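Local coordinates for protein tryptophanyl-tRNA synthetase (Campylobacter jejuni subsp. jejuni, PDB 3TZL) that catalyses the ATP-dependent attachment of tryptophan to its cognate transfer RNA, working as a homodimer of the class I aminoacyl-tRNA synthetase family, at residues B[16-21]-B[183-188]; B[26-31]-B[37-42]; B[148-153]-B[176-181]; B[189-192]-B[196-199]. One frame throughout, in Å; residues are numbered along the deposited sequence.

Interaction 1: residues B[16-21]-B[183-188]. With ADP (adenosine-5'-diphosphate), chain I.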
loop_
_atom_site.group_PDB
_atom_site.type_symbol
_atom_site.label_atom_id
_atom_site.label_comp_id
_atom_site.label_asym_id
_atom_site.label_seq_id
_atom_site.Cartn_x
_atom_site.Cartn_y
_atom_site.Cartn_z
ATOM N N LEU B 16 15.947 19.939 -14.799
ATOM C CA LEU B 16 15.008 21.057 -14.881
ATOM C C LEU B 16 15.494 22.145 -15.852
ATOM O O LEU B 16 16.647 22.559 -15.791
ATOM C CB LEU B 16 14.806 21.667 -13.506
ATOM C CG LEU B 16 13.970 20.855 -12.527
ATOM C CD1 LEU B 16 13.996 21.542 -11.194
ATOM C CD2 LEU B 16 12.535 20.704 -13.039
ATOM N N HIS B 17 14.614 22.592 -16.743
ATOM C CA HIS B 17 14.973 23.634 -17.703
ATOM C C HIS B 17 14.130 24.897 -17.535
ATOM O O HIS B 17 13.149 24.905 -16.797
ATOM C CB HIS B 17 14.926 23.107 -19.148
ATOM C CG HIS B 17 13.624 22.473 -19.533
ATOM N ND1 HIS B 17 12.481 23.204 -19.772
ATOM C CD2 HIS B 17 13.297 21.175 -19.746
ATOM C CE1 HIS B 17 11.498 22.383 -20.103
ATOM N NE2 HIS B 17 11.967 21.147 -20.092
ATOM N N ILE B 18 14.506 25.977 -18.210
ATOM C CA ILE B 18 13.798 27.245 -18.002
ATOM C C ILE B 18 12.329 27.191 -18.428
ATOM O O ILE B 18 11.550 28.074 -18.087
ATOM C CB ILE B 18 14.523 28.426 -18.654
ATOM C CG1 ILE B 18 14.651 28.222 -20.164
ATOM C CG2 ILE B 18 15.907 28.612 -18.018
ATOM C CD1 ILE B 18 15.170 29.493 -20.903
ATOM N N GLY B 19 11.957 26.144 -19.161
ATOM C CA GLY B 19 10.570 25.918 -19.522
ATOM C C GLY B 19 9.747 25.445 -18.328
ATOM O O GLY B 19 8.623 25.893 -18.119
ATOM N N ASN B 20 10.307 24.528 -17.547
ATOM C CA ASN B 20 9.683 24.122 -16.291
ATOM C C ASN B 20 9.548 25.318 -15.369
ATOM O O ASN B 20 8.542 25.475 -14.686
ATOM C CB ASN B 20 10.509 23.034 -15.600
ATOM C CG ASN B 20 10.686 21.808 -16.463
ATOM O OD1 ASN B 20 11.807 21.446 -16.813
ATOM N ND2 ASN B 20 9.577 21.157 -16.814
ATOM N N TYR B 21 10.568 26.168 -15.361
ATOM C CA TYR B 21 10.568 27.311 -14.464
ATOM C C TYR B 21 9.513 28.338 -14.821
ATOM O O TYR B 21 8.640 28.649 -14.011
ATOM C CB TYR B 21 11.934 27.986 -14.407
ATOM C CG TYR B 21 11.917 29.150 -13.452
ATOM C CD1 TYR B 21 11.732 28.939 -12.096
ATOM C CD2 TYR B 21 12.043 30.446 -13.901
ATOM C CE1 TYR B 21 11.685 29.977 -11.207
ATOM C CE2 TYR B 21 12.005 31.507 -13.010
ATOM C CZ TYR B 21 11.823 31.258 -11.660
ATOM O OH TYR B 21 11.779 32.285 -10.753
ATOM N N ALA B 183 2.200 31.104 -21.251
ATOM C CA ALA B 183 3.012 31.384 -22.428
ATOM C C ALA B 183 4.093 30.329 -22.582
ATOM O O ALA B 183 4.868 30.080 -21.660
ATOM C CB ALA B 183 3.631 32.774 -22.336
ATOM N N VAL B 184 4.122 29.702 -23.751
ATOM C CA VAL B 184 5.056 28.624 -24.012
ATOM C C VAL B 184 6.475 29.182 -24.073
ATOM O O VAL B 184 6.684 30.347 -24.424
ATOM C CB VAL B 184 4.693 27.897 -25.322
ATOM C CG1 VAL B 184 5.434 26.575 -25.438
ATOM C CG2 VAL B 184 3.198 27.656 -25.376
ATOM N N VAL B 185 7.441 28.353 -23.692
ATOM C CA VAL B 185 8.843 28.716 -23.754
ATOM C C VAL B 185 9.477 28.036 -24.953
ATOM O O VAL B 185 9.400 26.809 -25.111
ATOM C CB VAL B 185 9.599 28.304 -22.464
ATOM C CG1 VAL B 185 11.101 28.301 -22.700
ATOM C CG2 VAL B 185 9.233 29.232 -21.311
ATOM N N VAL B 186 10.108 28.835 -25.804
ATOM C CA VAL B 186 10.706 28.308 -27.017
ATOM C C VAL B 186 12.069 27.649 -26.751
ATOM O O VAL B 186 12.895 28.179 -26.008
ATOM C CB VAL B 186 10.795 29.398 -28.117
ATOM C CG1 VAL B 186 11.826 30.469 -27.755
ATOM C CG2 VAL B 186 11.101 28.770 -29.452
ATOM N N GLY B 187 12.283 26.478 -27.343
ATOM C CA GLY B 187 13.549 25.780 -27.226
ATOM C C GLY B 187 14.586 26.313 -28.190
ATOM O O GLY B 187 14.289 27.161 -29.041
ATOM N N THR B 188 15.809 25.806 -28.060
ATOM C CA THR B 188 16.949 26.272 -28.851
ATOM C C THR B 188 16.745 26.130 -30.359
ATOM O O THR B 188 17.519 26.670 -31.143
ATOM C CB THR B 188 18.236 25.511 -28.460
ATOM O OG1 THR B 188 18.032 24.103 -28.639
ATOM C CG2 THR B 188 18.586 25.764 -26.999
HETATM P PB ADP I . 9.324 17.909 -20.966
HETATM O O1B ADP I . 10.619 18.635 -21.201
HETATM O O2B ADP I . 9.490 16.576 -20.278
HETATM O O3B ADP I . 8.371 17.860 -22.144
HETATM P PA ADP I . 7.971 18.284 -18.512
HETATM O O1A ADP I . 9.074 18.241 -17.484
HETATM O O2A ADP I . 7.177 17.024 -18.789
HETATM O O3A ADP I . 8.619 18.860 -19.882
HETATM O "O5'" ADP I . 6.938 19.454 -18.094
HETATM C "C5'" ADP I . 6.560 19.653 -16.732
HETATM C "C4'" ADP I . 5.795 20.966 -16.594
HETATM O "O4'" ADP I . 6.599 22.073 -17.014
HETATM C "C3'" ADP I . 4.542 20.966 -17.450
HETATM O "O3'" ADP I . 3.400 20.855 -16.598
HETATM C "C2'" ADP I . 4.534 22.293 -18.184
HETATM O "O2'" ADP I . 3.512 23.148 -17.660
HETATM C "C1'" ADP I . 5.877 22.937 -17.899
HETATM N N9 ADP I . 6.642 23.121 -19.163
HETATM C C8 ADP I . 7.525 22.248 -19.696
HETATM N N7 ADP I . 8.061 22.718 -20.854
HETATM C C5 ADP I . 7.513 23.928 -21.071
HETATM C C6 ADP I . 7.638 24.973 -22.113
HETATM N N6 ADP I . 8.475 24.800 -23.167
HETATM N N1 ADP I . 6.889 26.092 -21.969
HETATM C C2 ADP I . 6.052 26.262 -20.924
HETATM N N3 ADP I . 5.887 25.355 -19.940
HETATM C C4 ADP I . 6.580 24.189 -19.961
#
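The backbones of 16-21 and 183-188 draw closest at Gly19 and Val185, whose CA atoms lie 5.4 Å apart, where the first turn of helix 18-30 meets an extended loop. The turn holds the end of the predicted 'HIGH' region of class I synthetases, and with the loop it lines much of the ADP pocket. The direct touch is small and apolar: Val185 points its CB at the helix, 3.9 Å from Gly19 CA, and both of its methyls rest near that same CA. Ile18 adds a looser CG1 to CG1 contact with Val185. No hydrogen bond links the two segments directly; the nucleotide bridges them. On the loop side, Val185 hydrogen-bonds the adenine edge through its backbone, N donating to ADP N1 and O accepting from ADP N6, both at 2.9 Å. His17 and Asn20 form a capping box: His17 N meets Asn20 OD1 on a lone pair in an almost straight bond (179°), while ND1 of the N-cap histidine takes a weak bond from Gly19 N. That OD1 also sits over the centre of one face of the imidazole. With His17 chi1 at 54°, CG sits between the backbone N and the carbonyl carbon, and NE2 at the ring edge donates to ADP O1B at 3.1 Å. Asn20 ND2 is shared, donating to ADP O1A at 3.0 Å and to ADP O4' at 3.1 Å.

Interaction 2: residues B[26-31]-B[37-42]. With TRP (tryptophan), chain J.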
loop_
_atom_site.group_PDB
_atom_site.type_symbol
_atom_site.label_atom_id
_atom_site.label_comp_id
_atom_site.label_asym_id
_atom_site.label_seq_id
_atom_site.Cartn_x
_atom_site.Cartn_y
_atom_site.Cartn_z
ATOM N N LYS B 26 7.611 29.012 -11.344
ATOM C CA LYS B 26 7.512 30.379 -10.899
ATOM C C LYS B 26 6.115 30.704 -10.429
ATOM O O LYS B 26 5.936 31.356 -9.445
ATOM C CB LYS B 26 7.914 31.337 -12.001
ATOM C CG LYS B 26 8.404 32.629 -11.471
ATOM C CD LYS B 26 8.581 33.690 -12.528
ATOM C CE LYS B 26 9.380 34.827 -11.968
ATOM N NZ LYS B 26 8.658 35.519 -10.900
ATOM N N GLN B 27 5.138 30.224 -11.166
ATOM C CA GLN B 27 3.735 30.441 -10.849
ATOM C C GLN B 27 3.423 29.829 -9.490
ATOM O O GLN B 27 2.709 30.409 -8.667
ATOM C CB GLN B 27 2.842 29.810 -11.927
ATOM C CG GLN B 27 2.856 30.534 -13.291
ATOM C CD GLN B 27 4.047 30.156 -14.179
ATOM O OE1 GLN B 27 4.910 29.358 -13.798
ATOM N NE2 GLN B 27 4.090 30.734 -15.374
HETATM N N MSE B 28 3.984 28.649 -9.268
HETATM C CA MSE B 28 3.758 27.918 -8.040
HETATM C C MSE B 28 4.412 28.645 -6.876
HETATM O O MSE B 28 3.813 28.803 -5.823
HETATM C CB MSE B 28 4.310 26.502 -8.179
HETATM C CG MSE B 28 4.139 25.663 -6.954
HETATM SE SE MSE B 28 4.871 23.914 -7.236
HETATM C CE MSE B 28 4.592 23.812 -9.184
ATOM N N VAL B 29 5.645 29.091 -7.077
ATOM C CA VAL B 29 6.361 29.863 -6.069
ATOM C C VAL B 29 5.614 31.157 -5.729
ATOM O O VAL B 29 5.484 31.525 -4.561
ATOM C CB VAL B 29 7.801 30.197 -6.544
ATOM C CG1 VAL B 29 8.429 31.317 -5.690
ATOM C CG2 VAL B 29 8.662 28.942 -6.541
ATOM N N ASP B 30 5.112 31.837 -6.749
ATOM C CA ASP B 30 4.413 33.098 -6.533
ATOM C C ASP B 30 3.031 32.908 -5.885
ATOM O O ASP B 30 2.469 33.846 -5.330
ATOM C CB ASP B 30 4.291 33.895 -7.845
ATOM C CG ASP B 30 5.643 34.399 -8.366
ATOM O OD1 ASP B 30 6.605 34.497 -7.573
ATOM O OD2 ASP B 30 5.736 34.705 -9.577
ATOM N N ALA B 31 2.480 31.701 -5.953
ATOM C CA ALA B 31 1.159 31.466 -5.368
ATOM C C ALA B 31 1.211 31.342 -3.841
ATOM O O ALA B 31 0.183 31.408 -3.174
ATOM C CB ALA B 31 0.501 30.233 -5.994
HETATM N N MSE B 37 -0.456 26.525 0.268
HETATM C CA MSE B 37 0.188 25.542 -0.616
HETATM C C MSE B 37 0.802 24.344 0.124
HETATM O O MSE B 37 1.601 24.531 1.029
HETATM C CB MSE B 37 1.290 26.216 -1.445
HETATM C CG MSE B 37 0.838 27.404 -2.314
HETATM SE SE MSE B 37 -0.029 26.782 -3.928
HETATM C CE MSE B 37 1.486 26.028 -4.865
ATOM N N PHE B 38 0.453 23.126 -0.297
ATOM C CA PHE B 38 1.100 21.900 0.184
ATOM C C PHE B 38 1.820 21.281 -1.002
ATOM O O PHE B 38 1.205 21.067 -2.040
ATOM C CB PHE B 38 0.056 20.890 0.693
ATOM C CG PHE B 38 -0.434 21.165 2.091
ATOM C CD1 PHE B 38 -0.408 20.175 3.055
ATOM C CD2 PHE B 38 -0.890 22.425 2.450
ATOM C CE1 PHE B 38 -0.859 20.428 4.354
ATOM C CE2 PHE B 38 -1.332 22.683 3.756
ATOM C CZ PHE B 38 -1.313 21.674 4.698
HETATM N N MSE B 39 3.108 20.979 -0.871
HETATM C CA MSE B 39 3.843 20.421 -2.002
HETATM C C MSE B 39 4.720 19.318 -1.476
HETATM O O MSE B 39 5.389 19.495 -0.457
HETATM C CB MSE B 39 4.724 21.482 -2.670
HETATM C CG MSE B 39 3.987 22.468 -3.590
HETATM SE SE MSE B 39 4.753 24.255 -3.412
HETATM C CE MSE B 39 4.393 24.301 -1.501
ATOM N N PHE B 40 4.732 18.177 -2.160
ATOM C CA PHE B 40 5.578 17.086 -1.715
ATOM C C PHE B 40 6.317 16.479 -2.886
ATOM O O PHE B 40 5.818 16.502 -4.013
ATOM C CB PHE B 40 4.771 16.017 -0.967
ATOM C CG PHE B 40 3.700 15.365 -1.800
ATOM C CD1 PHE B 40 3.967 14.191 -2.484
ATOM C CD2 PHE B 40 2.434 15.930 -1.901
ATOM C CE1 PHE B 40 2.999 13.589 -3.261
ATOM C CE2 PHE B 40 1.444 15.332 -2.679
ATOM C CZ PHE B 40 1.731 14.157 -3.360
ATOM N N ILE B 41 7.524 15.983 -2.612
ATOM C CA ILE B 41 8.288 15.219 -3.582
ATOM C C ILE B 41 7.703 13.807 -3.588
ATOM O O ILE B 41 7.796 13.090 -2.603
ATOM C CB ILE B 41 9.779 15.130 -3.181
ATOM C CG1 ILE B 41 10.370 16.532 -2.973
ATOM C CG2 ILE B 41 10.578 14.372 -4.243
ATOM C CD1 ILE B 41 10.312 17.374 -4.227
ATOM N N ALA B 42 7.101 13.416 -4.697
ATOM C CA ALA B 42 6.315 12.191 -4.735
ATOM C C ALA B 42 7.220 11.021 -4.972
ATOM O O ALA B 42 7.190 10.439 -6.045
ATOM C CB ALA B 42 5.267 12.270 -5.853
HETATM N N TRP J . 0.841 11.918 -10.506
HETATM C CA TRP J . 1.486 13.232 -10.425
HETATM C C TRP J . 2.396 13.468 -11.624
HETATM O O TRP J . 2.867 14.586 -11.859
HETATM C CB TRP J . 2.280 13.379 -9.114
HETATM C CG TRP J . 1.408 13.224 -7.904
HETATM C CD1 TRP J . 1.398 12.187 -7.010
HETATM C CD2 TRP J . 0.382 14.126 -7.493
HETATM N NE1 TRP J . 0.430 12.403 -6.049
HETATM C CE2 TRP J . -0.213 13.583 -6.330
HETATM C CE3 TRP J . -0.096 15.344 -7.995
HETATM C CZ2 TRP J . -1.252 14.228 -5.656
HETATM C CZ3 TRP J . -1.135 15.980 -7.327
HETATM C CH2 TRP J . -1.695 15.423 -6.167
HETATM O OXT TRP J . 2.668 12.530 -12.376
#
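Met28, a selenomethionine like Met37 and Met39, lays its CG against the terminal methyl of Met37, the two side chains crossing obliquely. The gap from Met28 CG to Met37 CE is 3.4 Å, tighter than usual for two carbons. With CG anti to the backbone N (chi1 179°) and chi2 also fully extended, Met28 reaches out from helix 18-30 until its selenium lies beside that of Met39, 3.8 Å from SE to SE. These two chains slide past each other in opposite directions. Met37 instead folds back on itself, bent at chi2 and chi3, which brings its CE up to the helix, near Met28 O, and leaves its SE 4.1 Å from Ala31 CB. The side chains meet through apolar atoms and no hydrogen bond crosses the contact. Leu10 of strand 5-10 also touches Met28. One residue beyond Met39, Phe40 takes part in the tryptophan pocket, where its CZ lies 3.5 Å from NE1 of the bound tryptophan, and that nitrogen sits at the phenyl edge, near the ring plane. Helix 18-30 thus packs on strand 36-41 within the parallel beta-alpha-beta unit 5-10, 18-30, 36-41, part of the Rossmann-type catalytic fold of class I synthetases.

Interaction 3: residues B[148-153]-B[176-181]. With TRP (tryptophan), chain J.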
loop_
_atom_site.group_PDB
_atom_site.type_symbol
_atom_site.label_atom_id
_atom_site.label_comp_id
_atom_site.label_asym_id
_atom_site.label_seq_id
_atom_site.Cartn_x
_atom_site.Cartn_y
_atom_site.Cartn_z
ATOM N N ASP B 148 -3.399 15.657 -18.372
ATOM C CA ASP B 148 -2.870 14.376 -17.988
ATOM C C ASP B 148 -3.524 13.761 -16.745
ATOM O O ASP B 148 -3.861 12.596 -16.728
ATOM C CB ASP B 148 -1.405 14.617 -17.639
ATOM C CG ASP B 148 -0.486 13.635 -18.267
ATOM O OD1 ASP B 148 -0.546 13.478 -19.487
ATOM O OD2 ASP B 148 0.314 13.024 -17.549
ATOM N N GLN B 149 -3.679 14.566 -15.711
ATOM C CA GLN B 149 -3.970 14.092 -14.382
ATOM C C GLN B 149 -5.399 14.318 -13.974
ATOM O O GLN B 149 -5.767 14.013 -12.879
ATOM C CB GLN B 149 -3.052 14.783 -13.371
ATOM C CG GLN B 149 -1.573 14.549 -13.552
ATOM C CD GLN B 149 -1.195 13.093 -13.504
ATOM O OE1 GLN B 149 -1.301 12.435 -12.478
ATOM N NE2 GLN B 149 -0.746 12.586 -14.606
ATOM N N ILE B 150 -6.206 14.866 -14.853
ATOM C CA ILE B 150 -7.572 15.201 -14.452
ATOM C C ILE B 150 -8.351 13.970 -14.019
ATOM O O ILE B 150 -9.058 13.982 -13.013
ATOM C CB ILE B 150 -8.376 15.870 -15.577
ATOM C CG1 ILE B 150 -7.647 17.097 -16.107
ATOM C CG2 ILE B 150 -9.761 16.262 -15.073
ATOM C CD1 ILE B 150 -7.355 18.101 -15.055
ATOM N N GLN B 151 -8.227 12.905 -14.794
ATOM C CA GLN B 151 -8.942 11.679 -14.491
ATOM C C GLN B 151 -8.544 11.143 -13.118
ATOM O O GLN B 151 -9.377 10.657 -12.363
ATOM C CB GLN B 151 -8.688 10.644 -15.582
ATOM C CG GLN B 151 -9.614 9.447 -15.517
ATOM C CD GLN B 151 -9.202 8.366 -16.489
ATOM O OE1 GLN B 151 -8.024 8.232 -16.819
ATOM N NE2 GLN B 151 -10.167 7.593 -16.957
ATOM N N HIS B 152 -7.269 11.252 -12.777
ATOM C CA HIS B 152 -6.823 10.799 -11.465
ATOM C C HIS B 152 -7.537 11.514 -10.311
ATOM O O HIS B 152 -7.906 10.884 -9.323
ATOM C CB HIS B 152 -5.311 10.935 -11.343
ATOM C CG HIS B 152 -4.565 10.005 -12.240
ATOM N ND1 HIS B 152 -3.305 10.282 -12.719
ATOM C CD2 HIS B 152 -4.906 8.801 -12.751
ATOM C CE1 HIS B 152 -2.901 9.287 -13.485
ATOM N NE2 HIS B 152 -3.851 8.372 -13.517
ATOM N N VAL B 153 -7.732 12.821 -10.443
ATOM C CA VAL B 153 -8.414 13.592 -9.410
ATOM C C VAL B 153 -9.886 13.181 -9.311
ATOM O O VAL B 153 -10.430 13.075 -8.210
ATOM C CB VAL B 153 -8.302 15.085 -9.682
ATOM C CG1 VAL B 153 -8.999 15.882 -8.584
ATOM C CG2 VAL B 153 -6.824 15.480 -9.801
ATOM N N ALA B 176 -9.853 19.279 -9.556
ATOM C CA ALA B 176 -8.672 19.561 -10.345
ATOM C C ALA B 176 -8.705 21.023 -10.738
ATOM O O ALA B 176 -9.774 21.600 -10.922
ATOM C CB ALA B 176 -8.633 18.693 -11.573
ATOM N N ARG B 177 -7.532 21.629 -10.838
ATOM C CA ARG B 177 -7.425 22.937 -11.457
ATOM C C ARG B 177 -6.365 22.850 -12.534
ATOM O O ARG B 177 -5.181 22.661 -12.242
ATOM C CB ARG B 177 -7.047 24.010 -10.443
ATOM C CG ARG B 177 -6.781 25.368 -11.080
ATOM C CD ARG B 177 -6.464 26.414 -10.026
ATOM N NE ARG B 177 -5.128 26.267 -9.453
ATOM C CZ ARG B 177 -4.782 26.751 -8.259
ATOM N NH1 ARG B 177 -3.544 26.580 -7.808
ATOM N NH2 ARG B 177 -5.674 27.406 -7.512
ATOM N N VAL B 178 -6.797 22.948 -13.784
ATOM C CA VAL B 178 -5.856 23.017 -14.883
ATOM C C VAL B 178 -5.442 24.471 -15.011
ATOM O O VAL B 178 -6.287 25.365 -15.141
ATOM C CB VAL B 178 -6.481 22.557 -16.203
ATOM C CG1 VAL B 178 -5.408 21.967 -17.113
ATOM C CG2 VAL B 178 -7.590 21.548 -15.943
ATOM N N ASN B 179 -4.141 24.711 -14.955
ATOM C CA ASN B 179 -3.643 26.072 -15.014
ATOM C C ASN B 179 -3.526 26.517 -16.464
ATOM O O ASN B 179 -3.020 25.785 -17.311
ATOM C CB ASN B 179 -2.311 26.184 -14.269
ATOM C CG ASN B 179 -2.357 25.520 -12.891
ATOM O OD1 ASN B 179 -2.320 24.289 -12.782
ATOM N ND2 ASN B 179 -2.434 26.333 -11.835
ATOM N N GLU B 180 -4.012 27.718 -16.746
ATOM C CA GLU B 180 -4.175 28.156 -18.125
ATOM C C GLU B 180 -3.842 29.637 -18.291
ATOM O O GLU B 180 -3.914 30.411 -17.333
ATOM C CB GLU B 180 -5.618 27.884 -18.586
ATOM C CG GLU B 180 -6.611 29.035 -18.348
ATOM C CD GLU B 180 -6.728 29.457 -16.884
ATOM O OE1 GLU B 180 -6.516 28.606 -15.992
ATOM O OE2 GLU B 180 -7.024 30.647 -16.631
ATOM N N GLU B 181 -3.404 30.018 -19.487
ATOM C CA GLU B 181 -2.863 29.080 -20.461
ATOM C C GLU B 181 -1.479 29.644 -20.701
ATOM O O GLU B 181 -1.292 30.536 -21.534
ATOM C CB GLU B 181 -3.686 29.062 -21.752
ATOM C CG GLU B 181 -3.418 27.852 -22.659
ATOM C CD GLU B 181 -4.262 26.633 -22.300
ATOM O OE1 GLU B 181 -4.173 26.152 -21.146
ATOM O OE2 GLU B 181 -5.018 26.157 -23.179
HETATM N N TRP J . 0.841 11.918 -10.506
HETATM C CA TRP J . 1.486 13.232 -10.425
HETATM C C TRP J . 2.396 13.468 -11.624
HETATM O O TRP J . 2.867 14.586 -11.859
HETATM C CB TRP J . 2.280 13.379 -9.114
HETATM C CG TRP J . 1.408 13.224 -7.904
HETATM C CD1 TRP J . 1.398 12.187 -7.010
HETATM C CD2 TRP J . 0.382 14.126 -7.493
HETATM N NE1 TRP J . 0.430 12.403 -6.049
HETATM C CE2 TRP J . -0.213 13.583 -6.330
HETATM C CE3 TRP J . -0.096 15.344 -7.995
HETATM C CZ2 TRP J . -1.252 14.228 -5.656
HETATM C CZ3 TRP J . -1.135 15.980 -7.327
HETATM C CH2 TRP J . -1.695 15.423 -6.167
HETATM O OXT TRP J . 2.668 12.530 -12.376
#
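Ile150 starts from a CB that points along the flank of strand 175-177, its CG2 branch anti to the backbone N. The other branch makes the contact: CG1 stands beside the backbone N (chi1 -55°), and a second bend at chi2 (-57°) carries CD1 across to segment 176-181. There the methyl meets Ala176 CB at 3.8 Å and Val178 CG2 at 3.6 Å, the isoleucine and valine side chains crossing at about a right angle. One turn further along the helix, Val153 closes over the same alanine, its CG1 3.6 Å from Ala176 N and its CB 4.1 Å from Ala176 CB. Here the helix of a beta-alpha-beta crossover packs on its second strand: strand 142-144, helix 150-167, strand 175-177, and Val143 of the first strand touches Val153. Gln149, the residue before Ile150, turns to the tryptophan pocket and takes a 3.0 Å hydrogen bond from N of the bound tryptophan on its OE1. His152 ND1 donates to that oxygen at 3.0 Å, in its own ring plane but from well above the carbonyl plane (57° out). Gln149 NE2 donates to Asp148 OD2 on the anti side of the carboxylate, helping fix how the amide is turned.

Interaction 4: residues B[189-192]-B[196-199]. With NA (sodium ion), chain L.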
loop_
_atom_site.group_PDB
_atom_site.type_symbol
_atom_site.label_atom_id
_atom_site.label_comp_id
_atom_site.label_asym_id
_atom_site.label_seq_id
_atom_site.Cartn_x
_atom_site.Cartn_y
_atom_site.Cartn_z
ATOM N N ASP B 189 15.704 25.404 -30.757
ATOM C CA ASP B 189 15.485 25.056 -32.162
ATOM C C ASP B 189 14.217 25.662 -32.745
ATOM O O ASP B 189 13.863 25.378 -33.886
ATOM C CB ASP B 189 15.452 23.531 -32.344
ATOM C CG ASP B 189 14.251 22.869 -31.661
ATOM O OD1 ASP B 189 13.516 23.548 -30.907
ATOM O OD2 ASP B 189 14.047 21.654 -31.874
ATOM N N GLY B 190 13.525 26.476 -31.957
ATOM C CA GLY B 190 12.307 27.116 -32.416
ATOM C C GLY B 190 11.051 26.397 -31.967
ATOM O O GLY B 190 9.977 26.992 -31.908
ATOM N N ALA B 191 11.186 25.113 -31.645
ATOM C CA ALA B 191 10.054 24.321 -31.183
ATOM C C ALA B 191 9.898 24.486 -29.681
ATOM O O ALA B 191 10.842 24.894 -29.005
ATOM C CB ALA B 191 10.253 22.858 -31.536
ATOM N N LYS B 192 8.712 24.177 -29.165
ATOM C CA LYS B 192 8.462 24.221 -27.726
ATOM C C LYS B 192 9.575 23.505 -26.992
ATOM O O LYS B 192 9.916 22.379 -27.343
ATOM C CB LYS B 192 7.124 23.565 -27.393
ATOM C CG LYS B 192 6.947 23.198 -25.930
ATOM C CD LYS B 192 5.579 22.567 -25.669
ATOM C CE LYS B 192 5.389 22.256 -24.185
ATOM N NZ LYS B 192 3.953 22.304 -23.792
ATOM N N SER B 196 12.341 15.842 -24.530
ATOM C CA SER B 196 12.206 14.888 -25.631
ATOM C C SER B 196 12.908 15.405 -26.887
ATOM O O SER B 196 13.489 14.632 -27.661
ATOM C CB SER B 196 10.725 14.635 -25.927
ATOM O OG SER B 196 9.954 14.651 -24.731
ATOM N N TYR B 197 12.861 16.725 -27.064
ATOM C CA TYR B 197 13.419 17.386 -28.237
ATOM C C TYR B 197 14.908 17.681 -28.117
ATOM O O TYR B 197 15.561 17.978 -29.116
ATOM C CB TYR B 197 12.679 18.698 -28.489
ATOM C CG TYR B 197 11.275 18.534 -29.020
ATOM C CD1 TYR B 197 10.943 17.473 -29.854
ATOM C CD2 TYR B 197 10.282 19.448 -28.695
ATOM C CE1 TYR B 197 9.657 17.326 -30.348
ATOM C CE2 TYR B 197 8.994 19.311 -29.181
ATOM C CZ TYR B 197 8.687 18.248 -30.007
ATOM O OH TYR B 197 7.405 18.112 -30.491
ATOM N N GLN B 198 15.432 17.609 -26.895
ATOM C CA GLN B 198 16.817 17.985 -26.609
ATOM C C GLN B 198 17.094 19.418 -27.060
ATOM O O GLN B 198 18.144 19.726 -27.642
ATOM C CB GLN B 198 17.798 17.005 -27.262
ATOM C CG GLN B 198 17.547 15.540 -26.905
ATOM C CD GLN B 198 18.370 14.589 -27.757
ATOM O OE1 GLN B 198 18.110 14.420 -28.949
ATOM N NE2 GLN B 198 19.377 13.972 -27.151
ATOM N N ASN B 199 16.135 20.294 -26.792
ATOM C CA ASN B 199 16.255 21.684 -27.181
ATOM C C ASN B 199 16.221 22.602 -25.958
ATOM O O ASN B 199 15.786 23.753 -26.051
ATOM C CB ASN B 199 15.136 22.048 -28.166
ATOM C CG ASN B 199 13.753 21.968 -27.543
ATOM O OD1 ASN B 199 13.587 21.564 -26.386
ATOM N ND2 ASN B 199 12.745 22.371 -28.308
HETATM NA NA NA L . 9.056 15.802 -22.988
#
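The amide nitrogen of Asn199 joins the two arms of this turn, donating one N-H to Asp189 OD1 and the other to Lys192 O, both at 3.0 Å and nearly straight (169° and 177°). Each acceptor lies close to the amide plane, yet Asn199 ND2 approaches the Lys192 carbonyl from above its plane. The Asp189 carboxylate stands almost perpendicular to the amide (84°). A second bond to its OD1, from Ala191 N at 2.9 Å, closes an Asx turn and arrives from the opposite face of the carboxylate. Lys192 O also lies at the edge of the Tyr197 ring, 3.2 Å from CD2, while Ala191 CB brushes the same ring carbon more loosely. Further out, Asn199 OD1 accepts from Ser194 N, so both ends of the amide hold the 'KMSKS' loop, which is predicted to bind ATP; Asn199 is also joined to Thr188 by backbone hydrogen bonding. Ser196 OG binds the sodium ion at 2.3 Å, together with two further atoms, and the Lys192 side chain, its CG anti to the backbone N, passes ADP at that carbon. The turn lies mostly at the surface, in the long connection between strand 175-177 and helix 207-215.

In the fold
From the N terminus, 16-21 opens the longest loop, which interaction 1 closes 162 residues later with 183-188. Interaction 2 nests inside it as a short turn from helix 18-30 back to strand 36-41, and starts on the same helix: Tyr21 O probably bonds Lys26 N. Interaction 3, also nested and in series with interaction 2, closes the later beta-alpha-beta unit 142-144, 150-167, 175-177; its segments stay clear of those of interaction 2, though both reach the bound tryptophan. Interaction 4 follows interaction 1 without crossing it and touches it, with Val184 CG1 packing on Lys192 CG. The two helix-strand units and the 'KMSKS' loop are thereby gathered around the bound ADP and tryptophan.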